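Local structure of protection of telomeres protein 1 (Schizosaccharomyces pombe, 5USB) at residues A[8-11]-A[12-15]; A[74-77]-A[78-82]. The protein binds single-stranded telomeric DNA to protect the 3'-end overhang and regulates telomerase and telomere length, this chain being one of its OB-fold ssDNA-binding domains. The protein carries 1 engineered substitution. All coordinates share one frame; numbering follows the deposited sequence. Where two conformers were deposited one is given.

Contact 1. Residues A[8-11]-A[12-15]; sequences QITP and HQRC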
ATOM      1  N   GLN A   8       5.616  10.967   2.923  1.00 15.44           N
ATOM      2  CA  GLN A   8       6.716  11.128   3.869  1.00 19.05           C
ATOM      3  C   GLN A   8       7.590   9.889   3.983  1.00 21.57           C
ATOM      4  O   GLN A   8       8.659   9.959   4.612  1.00 20.71           O
ATOM      5  CB  GLN A   8       6.163  11.488   5.250  1.00 19.01           C
ATOM      6  CG  GLN A   8       5.362  12.775   5.262  1.00 17.60           C
ATOM      7  CD  GLN A   8       4.621  13.007   6.569  1.00 25.49           C
ATOM      8  OE1 GLN A   8       4.087  12.077   7.214  1.00 23.49           O
ATOM      9  NE2 GLN A   8       4.578  14.279   6.978  1.00 34.09           N
ATOM     10  N   ILE A   9       7.180   8.754   3.419  1.00 17.84           N
ATOM     11  CA  ILE A   9       7.994   7.569   3.616  1.00 17.16           C
ATOM     12  C   ILE A   9       9.186   7.591   2.671  1.00 19.10           C
ATOM     13  O   ILE A   9       9.178   8.171   1.586  1.00 18.44           O
ATOM     14  CB  ILE A   9       7.169   6.277   3.482  1.00 19.37           C
ATOM     15  CG1 ILE A   9       6.651   6.059   2.086  1.00 20.85           C
ATOM     16  CG2 ILE A   9       6.035   6.279   4.482  1.00 18.87           C
ATOM     17  CD1 ILE A   9       6.105   4.675   1.914  1.00 22.59           C
ATOM     18  N   THR A  10      10.258   6.988   3.121  1.00 19.65           N
ATOM     19  CA  THR A  10      11.502   6.942   2.371  1.00 20.45           C
ATOM     20  C   THR A  10      11.965   5.507   2.309  1.00 20.65           C
ATOM     21  O   THR A  10      11.447   4.639   3.016  1.00 20.45           O
ATOM     22  CB  THR A  10      12.577   7.814   3.038  1.00 28.11           C
ATOM     23  OG1 THR A  10      12.785   7.332   4.366  1.00 29.74           O
ATOM     24  CG2 THR A  10      12.142   9.286   3.079  1.00 33.27           C
ATOM     25  N   PRO A  11      12.948   5.219   1.484  1.00 20.35           N
ATOM     26  CA  PRO A  11      13.393   3.835   1.331  1.00 23.35           C
ATOM     27  C   PRO A  11      14.127   3.351   2.564  1.00 20.63           C
ATOM     28  O   PRO A  11      14.765   4.124   3.275  1.00 21.42           O
ATOM     29  CB  PRO A  11      14.327   3.905   0.123  1.00 24.16           C
ATOM     30  CG  PRO A  11      13.970   5.183  -0.542  1.00 23.05           C
ATOM     31  CD  PRO A  11      13.616   6.107   0.522  1.00 26.06           C
ATOM     32  N   HIS A  12      14.014   2.046   2.818  1.00 19.63           N
ATOM     33  CA  HIS A  12      14.816   1.361   3.828  1.00 20.68           C
ATOM     34  C   HIS A  12      14.527   1.886   5.230  1.00 22.24           C
ATOM     35  O   HIS A  12      15.422   2.155   6.037  1.00 21.06           O
ATOM     36  CB  HIS A  12      16.284   1.463   3.451  1.00 16.82           C
ATOM     37  CG  HIS A  12      16.555   0.988   2.062  1.00 15.50           C
ATOM     38  ND1 HIS A  12      17.124   1.783   1.097  1.00 19.41           N
ATOM     39  CD2 HIS A  12      16.301  -0.200   1.465  1.00 15.43           C
ATOM     40  CE1 HIS A  12      17.227   1.099  -0.028  1.00 17.09           C
ATOM     41  NE2 HIS A  12      16.739  -0.111   0.172  1.00 21.62           N
ATOM     42  N   GLN A  13      13.246   2.006   5.527  1.00 19.96           N
ATOM     43  CA  GLN A  13      12.811   2.344   6.864  1.00 21.41           C
ATOM     44  C   GLN A  13      11.627   1.467   7.218  1.00 24.72           C
ATOM     45  O   GLN A  13      11.016   0.823   6.356  1.00 24.64           O
ATOM     46  CB  GLN A  13      12.439   3.813   6.986  1.00 25.19           C
ATOM     47  CG  GLN A  13      11.126   4.153   6.324  1.00 23.48           C
ATOM     48  CD  GLN A  13      10.724   5.597   6.509  1.00 33.63           C
ATOM     49  OE1 GLN A  13       9.740   6.050   5.923  1.00 31.64           O
ATOM     50  NE2 GLN A  13      11.486   6.339   7.314  1.00 38.32           N
ATOM     51  N   ARG A  14      11.357   1.409   8.510  1.00 20.23           N
ATOM     52  CA  ARG A  14      10.118   0.857   9.013  1.00 21.74           C
ATOM     53  C   ARG A  14       9.101   1.995   9.098  1.00 18.58           C
ATOM     54  O   ARG A  14       9.423   3.078   9.582  1.00 20.83           O
ATOM     55  CB  ARG A  14      10.370   0.215  10.387  1.00 29.79           C
ATOM     56  CG  ARG A  14       9.163   0.111  11.303  1.00 32.40           C
ATOM     57  CD  ARG A  14       9.505  -0.559  12.634  1.00 40.36           C
ATOM     58  NE  ARG A  14      10.176   0.340  13.576  1.00 36.08           N
ATOM     59  CZ  ARG A  14       9.542   1.199  14.366  1.00 43.60           C
ATOM     60  NH1 ARG A  14       8.216   1.293  14.331  1.00 51.66           N
ATOM     61  NH2 ARG A  14      10.226   1.970  15.203  1.00 53.73           N
ATOM     62  N   CYS A  15       7.875   1.763   8.629  1.00 18.38           N
ATOM     63  CA  CYS A  15       6.891   2.820   8.713  1.00 17.82           C
ATOM     64  C   CYS A  15       5.516   2.221   8.940  1.00 15.41           C
ATOM     65  O   CYS A  15       5.316   1.004   8.850  1.00 18.37           O
ATOM     66  CB  CYS A  15       6.918   3.688   7.463  1.00 20.85           C
ATOM     67  SG  CYS A  15       6.534   2.755   5.974  1.00 22.44           S
TER
HETATM   68  O   HOH W   1      10.399   9.058   6.368  1.00 38.30           O

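Contact 2. Residues A[74-77]-A[78-82]; sequences DFYC and RNYIK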
ATOM      1  N   ASP A  74       0.495 -13.311   3.147  1.00 10.71           N
ATOM      2  CA  ASP A  74      -0.198 -13.711   1.936  1.00 12.97           C
ATOM      3  C   ASP A  74      -1.404 -14.570   2.283  1.00 13.27           C
ATOM      4  O   ASP A  74      -2.537 -14.245   1.938  1.00 14.25           O
ATOM      5  CB  ASP A  74       0.820 -14.460   1.082  1.00 14.70           C
ATOM      6  CG  ASP A  74       0.255 -15.139  -0.147  1.00 14.33           C
ATOM      7  OD1 ASP A  74      -0.929 -14.941  -0.525  1.00 14.79           O
ATOM      8  OD2 ASP A  74       1.045 -15.911  -0.780  1.00 17.38           O
ATOM      9  N   PHE A  75      -1.182 -15.643   3.030  1.00 13.95           N
ATOM     10  CA  PHE A  75      -2.307 -16.505   3.372  1.00 15.11           C
ATOM     11  C   PHE A  75      -3.415 -15.741   4.081  1.00 12.08           C
ATOM     12  O   PHE A  75      -4.596 -16.022   3.864  1.00 14.89           O
ATOM     13  CB  PHE A  75      -1.825 -17.659   4.240  1.00 14.26           C
ATOM     14  CG  PHE A  75      -0.876 -18.585   3.549  1.00 17.92           C
ATOM     15  CD1 PHE A  75      -1.267 -19.239   2.393  1.00 28.18           C
ATOM     16  CD2 PHE A  75       0.353 -18.862   4.103  1.00 23.70           C
ATOM     17  CE1 PHE A  75      -0.418 -20.123   1.763  1.00 32.96           C
ATOM     18  CE2 PHE A  75       1.220 -19.734   3.481  1.00 27.22           C
ATOM     19  CZ  PHE A  75       0.829 -20.372   2.309  1.00 30.47           C
ATOM     20  N   TYR A  76      -3.071 -14.817   4.969  1.00 11.91           N
ATOM     21  CA  TYR A  76      -4.077 -14.053   5.691  1.00 11.47           C
ATOM     22  C   TYR A  76      -4.865 -13.155   4.755  1.00 12.54           C
ATOM     23  O   TYR A  76      -6.096 -13.097   4.811  1.00 12.73           O
ATOM     24  CB  TYR A  76      -3.415 -13.207   6.776  1.00 14.96           C
ATOM     25  CG  TYR A  76      -4.383 -12.359   7.567  1.00 12.78           C
ATOM     26  CD1 TYR A  76      -5.524 -12.914   8.118  1.00 14.57           C
ATOM     27  CD2 TYR A  76      -4.168 -11.029   7.795  1.00 12.50           C
ATOM     28  CE1 TYR A  76      -6.389 -12.150   8.848  1.00 12.92           C
ATOM     29  CE2 TYR A  76      -5.015 -10.263   8.528  1.00 14.89           C
ATOM     30  CZ  TYR A  76      -6.142 -10.838   9.088  1.00 12.72           C
ATOM     31  OH  TYR A  76      -7.040 -10.110   9.841  1.00 15.43           O
ATOM     32  N   CYS A  77      -4.171 -12.406   3.887  1.00 11.75           N
ATOM     33  CA  CYS A  77      -4.821 -11.324   3.168  1.00 13.62           C
ATOM     34  C   CYS A  77      -5.430 -11.703   1.826  1.00 12.71           C
ATOM     35  O   CYS A  77      -6.302 -10.968   1.350  1.00 14.57           O
ATOM     36  CB  CYS A  77      -3.813 -10.222   2.921  1.00 12.87           C
ATOM     37  SG  CYS A  77      -3.367  -9.281   4.397  1.00 16.99           S
ATOM     38  N   ARG A  78      -4.986 -12.793   1.203  1.00 14.56           N
ATOM     39  CA  ARG A  78      -5.216 -12.998  -0.230  0.53 16.14           C
ATOM     40  C   ARG A  78      -6.688 -13.162  -0.582  1.00 18.21           C
ATOM     41  O   ARG A  78      -7.089 -12.867  -1.724  1.00 18.32           O
ATOM     42  CB  ARG A  78      -4.427 -14.217  -0.718  0.53 16.41           C
ATOM     43  CG  ARG A  78      -4.937 -15.619  -0.275  0.53 18.71           C
ATOM     44  CD  ARG A  78      -4.400 -16.674  -1.264  0.53 22.65           C
ATOM     45  NE  ARG A  78      -3.159 -16.156  -1.794  0.53 30.19           N
ATOM     46  CZ  ARG A  78      -2.669 -16.328  -3.014  0.53 23.37           C
ATOM     47  NH1 ARG A  78      -3.262 -17.074  -3.962  0.53 16.16           N
ATOM     48  NH2 ARG A  78      -1.545 -15.704  -3.262  0.53 16.61           N
ATOM     49  N   ASN A  79      -7.495 -13.668   0.339  1.00 15.75           N
ATOM     50  CA  ASN A  79      -8.924 -13.807   0.087  1.00 18.86           C
ATOM     51  C   ASN A  79      -9.723 -12.990   1.089  1.00 16.46           C
ATOM     52  O   ASN A  79     -10.851 -13.349   1.452  1.00 20.45           O
ATOM     53  CB  ASN A  79      -9.331 -15.274   0.129  1.00 20.40           C
ATOM     54  CG  ASN A  79     -10.536 -15.557  -0.722  1.00 31.87           C
ATOM     55  OD1 ASN A  79     -11.037 -14.666  -1.409  1.00 35.87           O
ATOM     56  ND2 ASN A  79     -11.020 -16.798  -0.674  1.00 42.53           N
ATOM     57  N   TYR A  80      -9.135 -11.895   1.548  1.00 17.78           N
ATOM     58  CA  TYR A  80      -9.697 -11.066   2.599  1.00 16.02           C
ATOM     59  C   TYR A  80      -9.650  -9.580   2.251  1.00 21.68           C
ATOM     60  O   TYR A  80     -10.702  -8.934   2.217  1.00 19.05           O
ATOM     61  CB  TYR A  80      -8.957 -11.370   3.907  1.00 16.36           C
ATOM     62  CG  TYR A  80      -9.371 -10.545   5.068  1.00 16.78           C
ATOM     63  CD1 TYR A  80     -10.715 -10.336   5.381  1.00 18.08           C
ATOM     64  CD2 TYR A  80      -8.426  -9.997   5.901  1.00 18.20           C
ATOM     65  CE1 TYR A  80     -11.087  -9.566   6.463  1.00 19.87           C
ATOM     66  CE2 TYR A  80      -8.803  -9.222   6.983  1.00 17.63           C
ATOM     67  CZ  TYR A  80     -10.121  -9.037   7.264  1.00 16.92           C
ATOM     68  OH  TYR A  80     -10.475  -8.289   8.353  1.00 19.14           O
ATOM     69  N   ILE A  81      -8.454  -9.020   2.018  1.00 14.50           N
ATOM     70  CA  ILE A  81      -8.323  -7.617   1.638  1.00 14.10           C
ATOM     71  C   ILE A  81      -8.752  -7.462   0.186  1.00 16.69           C
ATOM     72  O   ILE A  81      -8.257  -8.168  -0.704  1.00 16.84           O
ATOM     73  CB  ILE A  81      -6.883  -7.121   1.834  1.00 14.66           C
ATOM     74  CG1 ILE A  81      -6.413  -7.313   3.240  1.00 16.17           C
ATOM     75  CG2 ILE A  81      -6.755  -5.636   1.414  1.00 15.97           C
ATOM     76  CD1 ILE A  81      -7.210  -6.552   4.274  1.00 20.67           C
ATOM     77  N   LYS A  82      -9.662  -6.530  -0.062  1.00 15.19           N
ATOM     78  CA  LYS A  82     -10.269  -6.355  -1.379  1.00 15.41           C
ATOM     79  C   LYS A  82     -10.035  -4.937  -1.859  1.00 12.91           C
ATOM     80  O   LYS A  82      -9.845  -4.007  -1.075  1.00 13.86           O
ATOM     81  CB  LYS A  82     -11.792  -6.574  -1.390  1.00 18.71           C
ATOM     82  CG  LYS A  82     -12.318  -7.896  -0.801  1.00 21.47           C
ATOM     83  CD  LYS A  82     -11.812  -9.091  -1.538  1.00 28.92           C
ATOM     84  CE  LYS A  82     -12.229 -10.386  -0.838  1.00 32.66           C
ATOM     85  NZ  LYS A  82     -11.529 -11.555  -1.447  1.00 31.91           N
TER
HETATM   86  O   HOH W   2      -7.754 -14.580   3.041  1.00 16.24           O

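Contact 1. Residues A[8-11]-A[12-15]
The backbone N of Thr10 gives its hydrogen to OE1 of Gln13 at 3.0 Å, a fairly straight bond (163° at the hydrogen), although the donor sits above the carbonyl plane of the amide and not on a lone pair. Gln13 CG lies between its own backbone N and carbonyl carbon (chi1 74°), and from there the chain runs out extended, crossing the side chains of Ile9 and Thr10 at about a right angle; glutamine has the length to span the turn. Gln13 NE2 donates to a water 3.1 Å away, and the same water donates to Gln8 O at 2.6 Å. Ile9 CG2 meets Cys15 SG at 3.9 Å, two compact apolar groups suited to a buried position. Pro11, with its ring-restricted phi, and His12, with a positive one, turn the chain into strand 14-26, and Thr94 OG1 of the neighbouring strand 92-96 is hydrogen-bonded to both Thr10 O and Gln13 N. With an alanine in place of Gln13, Thr10 N would probably lose this acceptor and the water its link across the turn. One neutral amide thus helps close the turn just before the strand, using both donor and acceptor and bringing in no charge.

Contact 2. Residues A[74-77]-A[78-82]
Asp74 OD1 receives two hydrogen bonds from Arg78 in the conformer given, one from NE at 2.8 Å and one from NH2 at 2.9 Å, forming a side-on salt bridge one helical turn apart; a second conformer of Arg78 need not keep this grip. The oxygen lies at the guanidinium edge, near its plane, while the carboxylate plane is turned 50° away. A bend in the arginine chain at chi3 brings NE and NH2 round to this single oxygen, and NH2 also donates to Ser27 O. Asp74 is buried, and the arginine's positive charge probably compensates its carboxylate there. Arg78 N donates to Asp74 O at 2.9 Å. Past the helix end, Cys77 O accepts from both Tyr80 N and Ile81 N, each at 3.0 Å. A water donates to Tyr76 O and accepts from Asn79 N. Tyr76 and Tyr80 point the same way, rings inclined at 49°, with Tyr80 CD2 over one Tyr76 face; the Tyr76 hydroxyl is hydrogen-bonded to Glu119 OE1. Small, apolar Cys77 presents SG to Ile81 CG1 at 3.8 Å. Helix 72-77 and its following loop lie against the barrel, Cys77 touching Phe31 of strand 31-36 and Ile118 of strand 117-121, and Ile81 reaching Val21 of strand 14-26.

Contact 1 and contact 2 lie on opposite sides of the centre of one OB-fold domain, their own centres 24 Å apart and their nearest atoms about 14 Å apart, so neither touches the other. Strand 14-26 relates them: residues 8-15 lead into its start, whereas the turn at 78-82 meets it further along, through Tyr26 and Val21. Both are local turns joining irregular chain to regular structure, one at the entrance to a strand and the other at the exit from a helix. The bound nucleic acid comes within about 7 Å of contact 2 and about 10 Å of contact 1, measured to nearest atoms; neither therefore touches it directly.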